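Local atomic coordinates of EGF family domain-containing protein (Toxoplasma gondii, PDB entry 4Z80), a protein that binds a segment of the rhoptry neck protein RON2L1 and, as an AMA1-like surface antigen, probably helps form the moving junction during host-cell invasion. Residues Ile29-Arg40 / Ser334-Thr342. Residues are numbered along the deposited sequence; the frame is centred on the assembly and turned at random.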
# COMPACT_ATOMS: atom_id res chain seq x y z
N ILE A 29 0.27 -1.26 -15.19
CA ILE A 29 -0.76 -0.24 -15.21
C ILE A 29 -2.02 -0.87 -15.81
O ILE A 29 -1.92 -1.80 -16.62
CB ILE A 29 -0.32 0.99 -16.02
CG1 ILE A 29 0.18 0.56 -17.39
CG2 ILE A 29 0.77 1.75 -15.27
CD1 ILE A 29 0.05 1.60 -18.41
N TRP A 30 -3.18 -0.37 -15.41
CA TRP A 30 -4.45 -0.94 -15.89
C TRP A 30 -4.77 -0.36 -17.26
O TRP A 30 -4.65 0.84 -17.48
CB TRP A 30 -5.59 -0.66 -14.89
CG TRP A 30 -5.27 -1.11 -13.50
CD1 TRP A 30 -5.03 -0.31 -12.42
CD2 TRP A 30 -5.10 -2.45 -13.05
NE1 TRP A 30 -4.74 -1.08 -11.32
CE2 TRP A 30 -4.79 -2.40 -11.68
CE3 TRP A 30 -5.20 -3.71 -13.67
CZ2 TRP A 30 -4.55 -3.54 -10.91
CZ3 TRP A 30 -4.97 -4.84 -12.91
CH2 TRP A 30 -4.65 -4.75 -11.54
N ASP A 31 -5.15 -1.22 -18.19
CA ASP A 31 -5.59 -0.78 -19.51
C ASP A 31 -6.37 -1.89 -20.21
O ASP A 31 -5.92 -3.03 -20.24
CB ASP A 31 -4.40 -0.35 -20.36
CG ASP A 31 -4.83 0.46 -21.57
OD1 ASP A 31 -5.26 -0.15 -22.57
OD2 ASP A 31 -4.74 1.71 -21.52
N LYS A 32 -7.53 -1.56 -20.77
CA LYS A 32 -8.36 -2.59 -21.37
C LYS A 32 -7.74 -3.16 -22.65
O LYS A 32 -8.17 -4.20 -23.14
CB LYS A 32 -9.77 -2.06 -21.65
CG LYS A 32 -9.86 -0.91 -22.62
CD LYS A 32 -11.31 -0.44 -22.74
CE LYS A 32 -11.41 0.86 -23.51
NZ LYS A 32 -10.79 0.76 -24.86
N ASP A 33 -6.71 -2.49 -23.18
CA ASP A 33 -5.97 -2.99 -24.34
C ASP A 33 -4.63 -3.61 -23.96
O ASP A 33 -3.82 -3.96 -24.83
CB ASP A 33 -5.74 -1.86 -25.35
CG ASP A 33 -7.03 -1.38 -25.99
OD1 ASP A 33 -7.97 -2.19 -26.13
OD2 ASP A 33 -7.10 -0.19 -26.36
N GLY A 34 -4.37 -3.75 -22.66
CA GLY A 34 -3.15 -4.39 -22.21
C GLY A 34 -3.11 -5.85 -22.65
O GLY A 34 -4.15 -6.49 -22.76
N THR A 35 -1.91 -6.37 -22.88
CA THR A 35 -1.76 -7.73 -23.39
C THR A 35 -1.80 -8.79 -22.29
O THR A 35 -1.93 -9.98 -22.58
CB THR A 35 -0.45 -7.88 -24.18
OG1 THR A 35 0.66 -7.59 -23.32
CG2 THR A 35 -0.44 -6.93 -25.38
N LYS A 36 -1.70 -8.37 -21.03
CA LYS A 36 -1.77 -9.28 -19.90
C LYS A 36 -3.20 -9.38 -19.38
O LYS A 36 -3.91 -8.38 -19.34
CB LYS A 36 -0.85 -8.82 -18.77
CG LYS A 36 0.58 -8.54 -19.20
CD LYS A 36 1.26 -9.78 -19.76
CE LYS A 36 2.67 -9.45 -20.22
NZ LYS A 36 3.36 -10.63 -20.79
N SER A 37 -3.61 -10.57 -18.96
CA SER A 37 -4.96 -10.74 -18.45
C SER A 37 -5.09 -11.88 -17.46
O SER A 37 -4.29 -12.81 -17.44
CB SER A 37 -5.95 -10.96 -19.60
OG SER A 37 -5.69 -12.17 -20.27
N HIS A 38 -6.11 -11.77 -16.62
CA HIS A 38 -6.42 -12.80 -15.66
C HIS A 38 -7.86 -12.68 -15.22
O HIS A 38 -8.32 -11.59 -14.92
CB HIS A 38 -5.52 -12.71 -14.44
CG HIS A 38 -5.81 -13.73 -13.39
ND1 HIS A 38 -5.47 -15.06 -13.55
CD2 HIS A 38 -6.41 -13.63 -12.18
CE1 HIS A 38 -5.84 -15.73 -12.47
NE2 HIS A 38 -6.41 -14.89 -11.63
N THR A 39 -8.56 -13.81 -15.17
CA THR A 39 -9.92 -13.80 -14.69
C THR A 39 -9.93 -14.27 -13.24
O THR A 39 -9.52 -15.39 -12.92
CB THR A 39 -10.82 -14.68 -15.56
OG1 THR A 39 -10.77 -14.19 -16.91
CG2 THR A 39 -12.27 -14.62 -15.07
N ARG A 40 -10.37 -13.37 -12.36
CA ARG A 40 -10.46 -13.64 -10.93
C ARG A 40 -11.92 -13.52 -10.55
O ARG A 40 -12.50 -12.43 -10.59
CB ARG A 40 -9.58 -12.65 -10.14
CG ARG A 40 -9.62 -12.81 -8.63
CD ARG A 40 -9.00 -11.59 -7.95
NE ARG A 40 -8.89 -11.75 -6.50
CZ ARG A 40 -7.83 -12.25 -5.87
NH1 ARG A 40 -6.76 -12.64 -6.55
NH2 ARG A 40 -7.83 -12.35 -4.55
N SER A 334 -1.26 0.08 -5.50
CA SER A 334 -2.51 0.26 -6.24
C SER A 334 -2.57 -0.70 -7.42
O SER A 334 -3.65 -1.11 -7.84
CB SER A 334 -2.61 1.71 -6.71
OG SER A 334 -3.91 2.03 -7.19
N HIS A 335 -1.40 -1.07 -7.92
CA HIS A 335 -1.29 -1.95 -9.08
C HIS A 335 -0.86 -3.36 -8.66
O HIS A 335 0.16 -3.88 -9.12
CB HIS A 335 -0.32 -1.34 -10.09
CG HIS A 335 -0.79 -0.05 -10.69
ND1 HIS A 335 -0.28 1.18 -10.32
CD2 HIS A 335 -1.72 0.21 -11.64
CE1 HIS A 335 -0.87 2.13 -11.01
NE2 HIS A 335 -1.76 1.57 -11.82
N THR A 336 -1.64 -3.96 -7.78
CA THR A 336 -1.42 -5.33 -7.37
C THR A 336 -1.99 -6.28 -8.43
O THR A 336 -3.08 -6.04 -8.94
CB THR A 336 -2.08 -5.58 -6.00
OG1 THR A 336 -1.42 -4.78 -5.01
CG2 THR A 336 -1.99 -7.04 -5.59
N ARG A 337 -1.26 -7.34 -8.76
CA ARG A 337 -1.70 -8.24 -9.82
C ARG A 337 -2.77 -9.19 -9.27
O ARG A 337 -2.67 -9.69 -8.16
CB ARG A 337 -0.51 -9.00 -10.44
CG ARG A 337 0.37 -9.84 -9.49
CD ARG A 337 1.60 -10.38 -10.22
NE ARG A 337 1.21 -11.12 -11.42
CZ ARG A 337 1.97 -11.29 -12.51
NH1 ARG A 337 3.20 -10.80 -12.58
NH2 ARG A 337 1.48 -11.98 -13.53
N PRO A 338 -3.83 -9.41 -10.06
CA PRO A 338 -4.99 -10.16 -9.57
C PRO A 338 -4.72 -11.66 -9.47
O PRO A 338 -5.49 -12.38 -8.83
CB PRO A 338 -6.07 -9.86 -10.62
CG PRO A 338 -5.32 -9.55 -11.85
CD PRO A 338 -4.07 -8.85 -11.40
N ASP A 339 -3.63 -12.10 -10.07
CA ASP A 339 -3.20 -13.50 -10.01
C ASP A 339 -2.09 -13.68 -8.97
O ASP A 339 -1.30 -14.61 -9.06
CB ASP A 339 -2.72 -13.98 -11.39
CG ASP A 339 -1.68 -13.05 -12.01
OD1 ASP A 339 -1.32 -12.04 -11.36
OD2 ASP A 339 -1.22 -13.34 -13.13
N HIS A 340 -2.05 -12.81 -7.96
CA HIS A 340 -0.91 -12.81 -7.05
C HIS A 340 -0.76 -14.10 -6.25
O HIS A 340 0.34 -14.49 -5.89
CB HIS A 340 -0.98 -11.59 -6.09
CG HIS A 340 -2.09 -11.66 -5.09
ND1 HIS A 340 -1.93 -12.19 -3.83
CD2 HIS A 340 -3.38 -11.25 -5.17
CE1 HIS A 340 -3.07 -12.11 -3.17
NE2 HIS A 340 -3.97 -11.55 -3.96
N GLU A 341 -1.86 -14.80 -5.98
CA GLU A 341 -1.75 -16.06 -5.24
C GLU A 341 -0.90 -17.10 -5.95
O GLU A 341 -0.26 -17.92 -5.29
CB GLU A 341 -3.13 -16.65 -4.96
CG GLU A 341 -3.95 -15.80 -4.01
CD GLU A 341 -4.78 -14.76 -4.72
OE1 GLU A 341 -4.53 -14.48 -5.92
OE2 GLU A 341 -5.70 -14.21 -4.07
N THR A 342 -0.86 -17.05 -7.28
CA THR A 342 -0.10 -18.03 -8.05
C THR A 342 1.16 -17.44 -8.65
O THR A 342 1.96 -18.17 -9.24
CB THR A 342 -0.95 -18.65 -9.19
OG1 THR A 342 -1.43 -17.63 -10.06
CG2 THR A 342 -2.11 -19.44 -8.62
O HOH W 1 -4.49 1.31 -9.72
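Arg-40 reaches across to Pro-338 and Glu-341 with an extended chain whose CG stands anti to the backbone N. Its NH1 donates to Pro-338 O at 2.6 Å, the oxygen close to the guanidinium plane while NH1 comes in tilted from the carbonyl plane. The same guanidinium grips the Glu-341 carboxylate end-on: NH1 meets OE1 at 3.0 Å and NH2 meets OE2 at 2.9 Å, both through syn lone pairs. With the two planes only 23° apart, this is a nearly coplanar two-pronged salt bridge.

Next to it, Asp-339 CB sits over the centre of one His-38 ring face, 3.6 Å from the centroid and 4° off the normal, a clear CH-pi contact. The Asp-339 carboxylate is itself held side-on by Arg-337, with NE to OD1 at 2.7 Å and NH2 to OD2 at 3.0 Å, which probably steadies the turn presenting CB to the ring.

Further along, the Trp-30 indole meets the other segment largely with its rim: CH2 lies 3.3 Å from Thr-336 O and touches Pro-338 CD, while NE1 reaches Ser-334 O through a water by weak bonds. His-335 lies obliquely beside the five-membered ring, its plane turned by 33°.

Neighbouring groups help hold these positions. Glu-177 accepts from both His-335 NE2 and the Trp-30 backbone N, Glu-254 forms a second salt bridge with Arg-40 NH2, and Arg-260 makes a cation-pi contact with Trp-30. The contact thus joins the two outermost strands of a three-stranded antiparallel sheet to loop 334-336, the type I turn 337-340 and the start of helix 340-343, the second segment belonging to the AMA1-family (PAN clan) region.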